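Putative uncharacterized protein (Burkholderia ambifaria, PDB 3W21) probably catalyses 2-oxoglutarate-dependent oxidation, as in the prolyl 4-hydroxylase-like Fe(II) dioxygenases, and here binds zinc together with 2-oxoglutarate. Local coordinates at residues M10-A15 with A226-K231; A29-E34 with F174-G179; N198-R203 with K243-I248. All coordinates share one frame; numbering follows the deposited sequence. Where two conformers were deposited one is given.

Contact 1. Residues M10-A15 with A226-K231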
loop_
_atom_site.group_PDB
_atom_site.type_symbol
_atom_site.label_atom_id
_atom_site.label_comp_id
_atom_site.label_asym_id
_atom_site.label_seq_id
_atom_site.Cartn_x
_atom_site.Cartn_y
_atom_site.Cartn_z
HETATM N N MSE A 10 22.989 28.552 -7.603
HETATM C CA MSE A 10 22.560 29.649 -6.743
HETATM C C MSE A 10 22.805 29.287 -5.309
HETATM O O MSE A 10 22.455 28.187 -4.825
HETATM C CB MSE A 10 21.065 29.983 -6.892
HETATM C CG MSE A 10 20.638 30.884 -8.061
HETATM SE SE MSE A 10 20.507 29.796 -9.678
HETATM C CE MSE A 10 19.715 28.123 -9.112
ATOM N N ARG A 11 23.378 30.235 -4.576
ATOM C CA ARG A 11 23.462 30.172 -3.098
ATOM C C ARG A 11 22.914 31.463 -2.590
ATOM O O ARG A 11 23.153 32.513 -3.224
ATOM C CB ARG A 11 24.902 30.116 -2.609
ATOM C CG ARG A 11 25.702 28.849 -2.818
ATOM C CD ARG A 11 26.309 28.368 -1.480
ATOM N NE ARG A 11 25.628 27.137 -1.000
ATOM C CZ ARG A 11 24.653 27.103 -0.093
ATOM N NH1 ARG A 11 24.277 28.262 0.446
ATOM N NH2 ARG A 11 24.045 25.920 0.248
ATOM N N PHE A 12 22.183 31.435 -1.462
ATOM C CA PHE A 12 21.546 32.635 -0.908
ATOM C C PHE A 12 22.565 33.760 -0.784
ATOM O O PHE A 12 23.681 33.535 -0.321
ATOM C CB PHE A 12 21.000 32.405 0.516
ATOM C CG PHE A 12 19.800 31.513 0.537
ATOM C CD1 PHE A 12 18.564 31.953 -0.016
ATOM C CD2 PHE A 12 19.891 30.233 1.055
ATOM C CE1 PHE A 12 17.483 31.103 -0.020
ATOM C CE2 PHE A 12 18.789 29.357 0.988
ATOM C CZ PHE A 12 17.595 29.803 0.459
ATOM N N GLY A 13 22.129 34.953 -1.153
ATOM C CA GLY A 13 22.904 36.192 -0.996
ATOM C C GLY A 13 24.112 36.350 -1.900
ATOM O O GLY A 13 24.936 37.235 -1.664
ATOM N N THR A 14 24.244 35.506 -2.917
ATOM C CA THR A 14 25.478 35.501 -3.720
ATOM C C THR A 14 25.225 35.285 -5.222
ATOM O O THR A 14 24.231 34.674 -5.598
ATOM C CB THR A 14 26.587 34.582 -3.105
ATOM O OG1 THR A 14 27.021 33.658 -4.077
ATOM C CG2 THR A 14 26.112 33.779 -1.893
ATOM N N ALA A 15 26.088 35.832 -6.088
ATOM C CA ALA A 15 25.881 35.767 -7.550
ATOM C C ALA A 15 25.890 34.322 -7.997
ATOM O O ALA A 15 26.615 33.540 -7.416
ATOM C CB ALA A 15 26.981 36.548 -8.313
ATOM N N ALA A 226 16.547 35.668 3.611
ATOM C CA ALA A 226 16.989 35.925 2.206
ATOM C C ALA A 226 16.184 35.041 1.285
ATOM O O ALA A 226 15.776 33.938 1.667
ATOM C CB ALA A 226 18.470 35.622 2.025
ATOM N N LYS A 227 15.947 35.496 0.067
ATOM C CA LYS A 227 15.144 34.727 -0.827
ATOM C C LYS A 227 15.787 34.650 -2.216
ATOM O O LYS A 227 16.494 35.596 -2.675
ATOM C CB LYS A 227 13.707 35.277 -0.820
ATOM C CG LYS A 227 13.263 35.972 -2.068
ATOM C CD LYS A 227 11.855 36.572 -1.848
ATOM C CE LYS A 227 11.870 38.086 -1.644
ATOM N NZ LYS A 227 10.591 38.713 -2.136
ATOM N N ILE A 228 15.616 33.504 -2.845
ATOM C CA ILE A 228 16.101 33.314 -4.190
ATOM C C ILE A 228 14.851 33.283 -5.066
ATOM O O ILE A 228 13.982 32.454 -4.812
ATOM C CB ILE A 228 16.830 31.966 -4.311
ATOM C CG1 ILE A 228 18.212 32.020 -3.597
ATOM C CG2 ILE A 228 17.072 31.655 -5.776
ATOM C CD1 ILE A 228 18.863 30.646 -3.375
HETATM N N MSE A 229 14.743 34.178 -6.057
HETATM C CA MSE A 229 13.661 34.072 -7.042
HETATM C C MSE A 229 14.120 33.371 -8.298
HETATM O O MSE A 229 15.157 33.730 -8.951
HETATM C CB MSE A 229 13.040 35.462 -7.248
HETATM C CG MSE A 229 11.976 35.699 -6.176
HETATM SE SE MSE A 229 11.442 37.610 -6.267
HETATM C CE MSE A 229 10.763 37.497 -8.104
ATOM N N LEU A 230 13.378 32.335 -8.662
ATOM C CA LEU A 230 13.741 31.517 -9.786
ATOM C C LEU A 230 12.642 31.669 -10.844
ATOM O O LEU A 230 11.451 31.822 -10.530
ATOM C CB LEU A 230 13.921 30.040 -9.371
ATOM C CG LEU A 230 15.115 29.747 -8.469
ATOM C CD1 LEU A 230 15.031 28.321 -8.029
ATOM C CD2 LEU A 230 16.437 30.014 -9.187
ATOM N N LYS A 231 13.059 31.686 -12.095
ATOM C CA LYS A 231 12.120 31.648 -13.216
ATOM C C LYS A 231 12.497 30.539 -14.235
ATOM O O LYS A 231 12.972 30.819 -15.322
ATOM C CB LYS A 231 12.127 33.022 -13.869
ATOM C CG LYS A 231 10.846 33.820 -13.862
ATOM C CD LYS A 231 10.499 34.454 -12.537
ATOM C CE LYS A 231 9.731 35.757 -12.767
ATOM N NZ LYS A 231 8.453 35.902 -12.011
HETATM O O HOH W 1 19.420 35.190 -1.882
#

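Contact 2. Residues A29-E34 with F174-G179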
loop_
_atom_site.group_PDB
_atom_site.type_symbol
_atom_site.label_atom_id
_atom_site.label_comp_id
_atom_site.label_asym_id
_atom_site.label_seq_id
_atom_site.Cartn_x
_atom_site.Cartn_y
_atom_site.Cartn_z
ATOM N N ALA A 29 26.855 18.492 -5.664
ATOM C CA ALA A 29 27.035 19.793 -5.006
ATOM C C ALA A 29 25.878 20.124 -4.077
ATOM O O ALA A 29 26.068 20.704 -3.016
ATOM C CB ALA A 29 27.178 20.897 -6.056
ATOM N N LEU A 30 24.652 19.851 -4.521
ATOM C CA LEU A 30 23.516 20.023 -3.584
ATOM C C LEU A 30 23.628 19.148 -2.347
ATOM O O LEU A 30 23.469 19.625 -1.224
ATOM C CB LEU A 30 22.178 19.755 -4.285
ATOM C CG LEU A 30 21.886 20.819 -5.312
ATOM C CD1 LEU A 30 20.883 20.311 -6.347
ATOM C CD2 LEU A 30 21.377 22.069 -4.581
ATOM N N ASP A 31 23.879 17.859 -2.541
ATOM C CA ASP A 31 24.023 16.947 -1.438
ATOM C C ASP A 31 25.169 17.370 -0.519
ATOM O O ASP A 31 25.113 17.180 0.717
ATOM C CB ASP A 31 24.318 15.520 -1.991
ATOM C CG ASP A 31 24.172 14.438 -0.934
ATOM O OD1 ASP A 31 23.213 14.468 -0.141
ATOM O OD2 ASP A 31 25.025 13.547 -0.911
ATOM N N ALA A 32 26.182 18.005 -1.076
ATOM C CA ALA A 32 27.264 18.515 -0.233
ATOM C C ALA A 32 26.899 19.865 0.421
ATOM O O ALA A 32 27.676 20.439 1.154
ATOM C CB ALA A 32 28.628 18.549 -1.023
ATOM N N ASP A 33 25.676 20.361 0.263
ATOM C CA ASP A 33 25.350 21.696 0.815
ATOM C C ASP A 33 26.263 22.785 0.272
ATOM O O ASP A 33 26.566 23.746 0.947
ATOM C CB ASP A 33 25.280 21.712 2.357
ATOM C CG ASP A 33 24.508 22.877 2.873
ATOM O OD1 ASP A 33 23.635 23.389 2.143
ATOM O OD2 ASP A 33 24.804 23.369 3.969
ATOM N N GLU A 34 26.652 22.648 -0.988
ATOM C CA GLU A 34 27.485 23.664 -1.675
ATOM C C GLU A 34 26.614 24.555 -2.549
ATOM O O GLU A 34 27.125 25.490 -3.165
ATOM C CB GLU A 34 28.509 22.957 -2.580
ATOM C CG GLU A 34 29.678 22.444 -1.776
ATOM C CD GLU A 34 30.542 21.483 -2.587
ATOM O OE1 GLU A 34 30.317 21.372 -3.820
ATOM O OE2 GLU A 34 31.402 20.825 -1.969
ATOM N N PHE A 174 16.022 13.935 6.141
ATOM C CA PHE A 174 17.245 14.024 5.322
ATOM C C PHE A 174 17.507 15.512 5.009
ATOM O O PHE A 174 16.748 16.110 4.243
ATOM C CB PHE A 174 17.058 13.226 4.027
ATOM C CG PHE A 174 16.957 11.743 4.252
ATOM C CD1 PHE A 174 18.059 10.910 3.998
ATOM C CD2 PHE A 174 15.789 11.172 4.753
ATOM C CE1 PHE A 174 17.987 9.555 4.246
ATOM C CE2 PHE A 174 15.721 9.793 5.011
ATOM C CZ PHE A 174 16.825 8.988 4.751
ATOM N N PRO A 175 18.582 16.116 5.594
ATOM C CA PRO A 175 18.684 17.574 5.451
ATOM C C PRO A 175 18.976 18.026 4.021
ATOM O O PRO A 175 18.637 19.159 3.662
ATOM C CB PRO A 175 19.807 17.977 6.417
ATOM C CG PRO A 175 20.531 16.707 6.752
ATOM C CD PRO A 175 19.532 15.583 6.609
ATOM N N ARG A 176 19.497 17.118 3.190
ATOM C CA ARG A 176 19.792 17.476 1.802
ATOM C C ARG A 176 18.700 16.917 0.857
ATOM O O ARG A 176 18.925 16.670 -0.317
ATOM C CB ARG A 176 21.215 17.072 1.417
ATOM C CG ARG A 176 22.296 17.595 2.402
ATOM C CD ARG A 176 22.172 19.154 2.577
ATOM N NE ARG A 176 22.704 19.472 3.905
ATOM C CZ ARG A 176 22.376 20.503 4.628
ATOM N NH1 ARG A 176 22.940 20.654 5.827
ATOM N NH2 ARG A 176 21.533 21.388 4.134
ATOM N N GLN A 177 17.505 16.660 1.383
ATOM C CA GLN A 177 16.497 16.102 0.466
ATOM C C GLN A 177 16.362 17.081 -0.714
ATOM O O GLN A 177 16.280 18.310 -0.497
ATOM C CB GLN A 177 15.182 15.923 1.212
ATOM C CG GLN A 177 14.040 15.569 0.253
ATOM C CD GLN A 177 12.699 15.294 0.957
ATOM O OE1 GLN A 177 11.601 15.577 0.392
ATOM N NE2 GLN A 177 12.764 14.695 2.152
ATOM N N LEU A 178 16.321 16.562 -1.947
ATOM C CA LEU A 178 16.174 17.441 -3.109
ATOM C C LEU A 178 14.864 17.339 -3.823
ATOM O O LEU A 178 14.344 16.259 -3.913
ATOM C CB LEU A 178 17.248 17.033 -4.120
ATOM C CG LEU A 178 18.678 17.456 -3.799
ATOM C CD1 LEU A 178 19.088 18.316 -2.589
ATOM C CD2 LEU A 178 19.749 16.626 -4.486
ATOM N N GLY A 179 14.343 18.451 -4.346
ATOM C CA GLY A 179 13.280 18.369 -5.336
ATOM C C GLY A 179 13.926 18.582 -6.695
ATOM O O GLY A 179 14.910 19.395 -6.810
HETATM O O HOH W 2 20.430 14.628 -0.813
#

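Contact 3. Residues N198-R203 with K243-I248. With ZN (zinc ion), chain C; AKG (2-oxoglutaric acid), chain D.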
loop_
_atom_site.group_PDB
_atom_site.type_symbol
_atom_site.label_atom_id
_atom_site.label_comp_id
_atom_site.label_asym_id
_atom_site.label_seq_id
_atom_site.Cartn_x
_atom_site.Cartn_y
_atom_site.Cartn_z
ATOM N N ASN A 198 14.826 29.639 5.041
ATOM C CA ASN A 198 14.050 29.288 6.251
ATOM C C ASN A 198 13.652 27.846 6.152
ATOM O O ASN A 198 13.013 27.435 5.162
ATOM C CB ASN A 198 12.743 30.117 6.264
ATOM C CG ASN A 198 11.861 29.871 7.480
ATOM O OD1 ASN A 198 11.821 30.692 8.421
ATOM N ND2 ASN A 198 11.098 28.806 7.442
ATOM N N ARG A 199 13.910 27.085 7.199
ATOM C CA ARG A 199 13.560 25.634 7.129
ATOM C C ARG A 199 12.627 25.216 8.291
ATOM O O ARG A 199 13.097 24.899 9.370
ATOM C CB ARG A 199 14.883 24.832 7.173
ATOM C CG ARG A 199 15.921 25.042 6.098
ATOM C CD ARG A 199 17.122 24.093 6.408
ATOM N NE ARG A 199 17.530 23.706 5.120
ATOM C CZ ARG A 199 17.952 22.563 4.602
ATOM N NH1 ARG A 199 18.229 21.431 5.271
ATOM N NH2 ARG A 199 18.174 22.670 3.305
ATOM N N PRO A 200 11.293 25.257 8.088
ATOM C CA PRO A 200 10.368 24.840 9.168
ATOM C C PRO A 200 10.732 23.474 9.749
ATOM O O PRO A 200 11.212 22.581 9.017
ATOM C CB PRO A 200 9.005 24.774 8.454
ATOM C CG PRO A 200 9.109 25.786 7.375
ATOM C CD PRO A 200 10.558 25.648 6.877
ATOM N N GLU A 201 10.557 23.320 11.063
ATOM C CA GLU A 201 11.004 22.128 11.736
ATOM C C GLU A 201 10.095 20.928 11.677
ATOM O O GLU A 201 10.530 19.882 12.080
ATOM C CB GLU A 201 11.404 22.423 13.187
ATOM C CG GLU A 201 12.746 23.129 13.245
ATOM C CD GLU A 201 12.906 24.037 14.457
ATOM O OE1 GLU A 201 11.909 24.281 15.175
ATOM O OE2 GLU A 201 14.043 24.506 14.689
ATOM N N SER A 202 8.854 21.035 11.168
ATOM C CA SER A 202 7.965 19.880 11.230
ATOM C C SER A 202 6.717 20.276 10.517
ATOM O O SER A 202 6.577 21.431 10.113
ATOM C CB SER A 202 7.555 19.604 12.700
ATOM O OG SER A 202 6.750 20.693 13.149
ATOM N N ARG A 203 5.782 19.342 10.398
ATOM C CA ARG A 203 4.577 19.620 9.659
ATOM C C ARG A 203 3.723 20.628 10.465
ATOM O O ARG A 203 3.092 21.546 9.885
ATOM C CB ARG A 203 3.818 18.318 9.364
ATOM C CG ARG A 203 2.401 18.573 8.895
ATOM C CD ARG A 203 2.370 19.181 7.506
ATOM N NE ARG A 203 3.119 18.283 6.645
ATOM C CZ ARG A 203 3.369 18.548 5.378
ATOM N NH1 ARG A 203 2.881 19.672 4.824
ATOM N NH2 ARG A 203 4.113 17.702 4.680
ATOM N N LYS A 243 13.790 21.167 1.773
ATOM C CA LYS A 243 13.491 21.582 3.166
ATOM C C LYS A 243 13.408 23.131 3.357
ATOM O O LYS A 243 12.801 23.583 4.302
ATOM C CB LYS A 243 14.505 20.960 4.119
ATOM C CG LYS A 243 14.152 19.491 4.392
ATOM C CD LYS A 243 15.139 18.874 5.406
ATOM C CE LYS A 243 15.127 19.526 6.747
ATOM N NZ LYS A 243 13.765 19.740 7.336
ATOM N N ASN A 244 13.989 23.913 2.446
ATOM C CA ASN A 244 13.823 25.370 2.466
ATOM C C ASN A 244 12.444 25.742 2.030
ATOM O O ASN A 244 11.981 25.238 1.034
ATOM C CB ASN A 244 14.848 26.012 1.554
ATOM C CG ASN A 244 16.209 25.997 2.205
ATOM O OD1 ASN A 244 16.568 26.897 2.934
ATOM N ND2 ASN A 244 16.894 24.978 2.029
ATOM N N LEU A 245 11.769 26.604 2.783
ATOM C CA LEU A 245 10.420 27.056 2.329
ATOM C C LEU A 245 10.473 27.569 0.882
ATOM O O LEU A 245 11.430 28.206 0.469
ATOM C CB LEU A 245 9.951 28.184 3.230
ATOM C CG LEU A 245 8.495 28.461 3.304
ATOM C CD1 LEU A 245 7.819 27.205 3.820
ATOM C CD2 LEU A 245 8.409 29.540 4.381
ATOM N N HIS A 246 9.482 27.207 0.080
ATOM C CA HIS A 246 9.410 27.719 -1.287
ATOM C C HIS A 246 7.969 27.793 -1.723
ATOM O O HIS A 246 7.086 27.197 -1.087
ATOM C CB HIS A 246 10.196 26.831 -2.266
ATOM C CG HIS A 246 9.817 25.380 -2.204
ATOM N ND1 HIS A 246 10.271 24.554 -1.238
ATOM C CD2 HIS A 246 9.032 24.614 -3.031
ATOM C CE1 HIS A 246 9.780 23.309 -1.434
ATOM N NE2 HIS A 246 9.003 23.348 -2.523
ATOM N N ALA A 247 7.715 28.430 -2.861
ATOM C CA ALA A 247 6.312 28.557 -3.305
ATOM C C ALA A 247 6.352 28.873 -4.766
ATOM O O ALA A 247 7.332 29.447 -5.242
ATOM C CB ALA A 247 5.603 29.663 -2.523
ATOM N N ILE A 248 5.358 28.397 -5.504
ATOM C CA ILE A 248 5.301 28.667 -6.941
ATOM C C ILE A 248 4.337 29.838 -7.206
ATOM O O ILE A 248 3.278 29.898 -6.584
ATOM C CB ILE A 248 4.959 27.391 -7.739
ATOM C CG1 ILE A 248 6.282 26.644 -8.045
ATOM C CG2 ILE A 248 4.293 27.745 -9.078
ATOM C CD1 ILE A 248 6.455 25.332 -7.325
HETATM ZN ZN ZN C . 7.909 21.603 -3.013
HETATM C C1 AKG D . 8.262 20.795 -5.681
HETATM O O1 AKG D . 8.208 20.381 -4.493
HETATM O O2 AKG D . 9.061 20.318 -6.534
HETATM C C2 AKG D . 7.350 21.903 -6.037
HETATM O O5 AKG D . 7.074 22.780 -5.222
HETATM C C3 AKG D . 6.725 21.962 -7.408
HETATM C C4 AKG D . 7.750 22.414 -8.450
HETATM C C5 AKG D . 7.045 22.481 -9.787
HETATM O O3 AKG D . 7.022 23.605 -10.331
HETATM O O4 AKG D . 6.502 21.450 -10.294
HETATM O O HOH W 3 12.517 22.089 6.512
#

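Contact 1. Residues M10-A15 with A226-K231
Ala-226 lies just ahead of strand 227-230 and meets the Phe-12 ring near the apex of the loop 10-15, its CB 4.2 Å from Phe-12 CD1. The backbone oxygen of Ala-226 comes obliquely toward the same ring, 3.7 Å from Phe-12 CE1. At Lys-227 CB points away from the loop, and the main chain takes part instead: a water donates to Lys-227 O at 3.1 Å and accepts from Gly-13 N at 2.8 Å. Gly-13 has positive phi (70°) inside the type II turn Arg-11 to Thr-14, which is closed by a bond from Thr-14 N to Arg-11 O; Arg-11 NH1 forms a salt bridge with Asp-36.

Ile-228 fills the middle of the contact. Its CG1 branch lies anti to the carbonyl carbon (chi1 -73°), and the terminal CD1 reaches over one face of the Phe-12 ring in a CH-pi contact, 3.9 Å from the ring centroid and displaced toward the rim. The two side chains cross at about a right angle, with Ile-228 CG1 only 3.6 Å from Phe-12 CD1. Ile-228 CD1 is also 4.2 Å from CB of Met-10, a selenomethionine. Further along, Leu-230 presents CD2 to the end of Met-10, whose chain is bent at chi2 and chi3, placing Met-10 CE 3.8 Å from Leu-230 CD2. Met-10 also packs on Ala-37 and Val-39 of the neighbouring strand 37-41.

Across this interface the side chains meet through apolar and CH-pi packing, while a water links the two backbones; the loop thus packs against strand 227-230, at one margin of the three-stranded sheet within this chain, without pairing with it.

Contact 2. Residues A29-E34 with F174-G179
The carboxylate oxygen OD1 of Asp-33 is approached by two arginines: Arg-176 across this contact, and Arg-11, which forms a second salt bridge to it through NH2. Asp-33 occupies the positive-phi position of a Schellman motif that ends helix 23-31. Its N bonds back to Leu-30 O and the following Glu-34 N to Ala-29 O, so the chain turns off the helix and aims the Asp-33 side chain at the type I turn Phe-174 to Gln-177.

Toward Arg-176 the Asp-33 carboxylate lies flat over the guanidinium, the planes only 7° apart, with Asp-33 CG 3.5 Å above the centre of the group. The separation between Asp-33 OD1 and Arg-176 NH2 is 3.5 Å, but the oxygen is well out of the guanidinium plane; the salt bridge is therefore one of charges, with no N-H aimed at it. Pro-175 CB covers the opposite face, so the guanidinium is layered between a carboxylate and a proline. A bend at chi2 (-54°) carries the arginine chain along the helix end, where Arg-176 CG comes within 3.3 Å of Asp-31 O.

Next to this polar layer Leu-30 and Leu-178 join the helix to strand 178-183 of the large sheet. Leu-178 turns its methyls toward Leu-30 CB, although their exact placement is doubtful. Leu-30 also rests on Leu-239 of the adjacent strand 236-241, and Leu-178 on Trp-269.

The Asp-31 carboxylate uses a different route to the turn. Its CG stands anti to the backbone N (chi1 -167°), bringing Asp-31 OD1 3.6 Å from Arg-176 CB, and a single water donates both to Asp-31 OD1 at 2.9 Å and to Arg-176 O at 2.6 Å.

Contact 3. Residues N198-R203 with K243-I248
The metal-binding strand 246-248 is entered through a loop, Lys-243 to Leu-245, that is fastened to the segment leading into helix 203-214. The main link is a nearly straight bond from Leu-245 N to Asn-198 O, 2.8 Å long with an N-H...O angle of 174°. Beside it Pro-200 CG packs against Leu-245 CD1 at 4.0 Å, the two side chains crossing at about a right angle.

Arg-199 lays one face of its guanidinium over the aliphatic root of Lys-243, whose CB stands 3.8 Å from Arg-199 CZ. The charged ends are directed elsewhere: Arg-199 NH1 bonds to Pro-175 O, and Lys-243 NZ forms a salt bridge with Asp-158. A water gathers three groups of the contact, donating to Pro-200 O and Lys-243 O and accepting from Lys-243 NZ at 2.8 Å.

One residue beyond Leu-245, His-246 is held by its own segment. Its ND1 donates to Asn-244 O at 2.9 Å, with the acceptor in the ring plane, which fixes the ring's rotation and leaves NE2 directed at the zinc ion, 2.1 Å away. His-155 and Asp-157 complete the protein ligands, and O1 of 2-oxoglutarate binds the same ion. This two-histidine, one-carboxylate facial triad is the hallmark of the Fe(II)/2-oxoglutarate dioxygenase site, with zinc in the metal position here.

Overall arrangement
Contact 3 is the most buried of the three and bears a metal ligand, whereas contacts 1 and 2 are partly buried and lie outside the first coordination shell. Contacts 1 and 3 reach the same three-stranded sheet, contact 1 on strand 227-230 itself and contact 3 at the loop entering strand 246-248, the outermost strands within this chain; contact 2 instead seats a helix end on strand 178-183 of the large sheet. Their chemistry follows: apolar packing at the loop 10-15, stacked charges at the helix terminus, and backbone and water-mediated bonds beside the zinc site. All three pairs touch: Arg-11 NE probably bonds to Glu-34 O, Phe-12 packs on Asn-244, and Phe-174 O lies against Lys-243 CD.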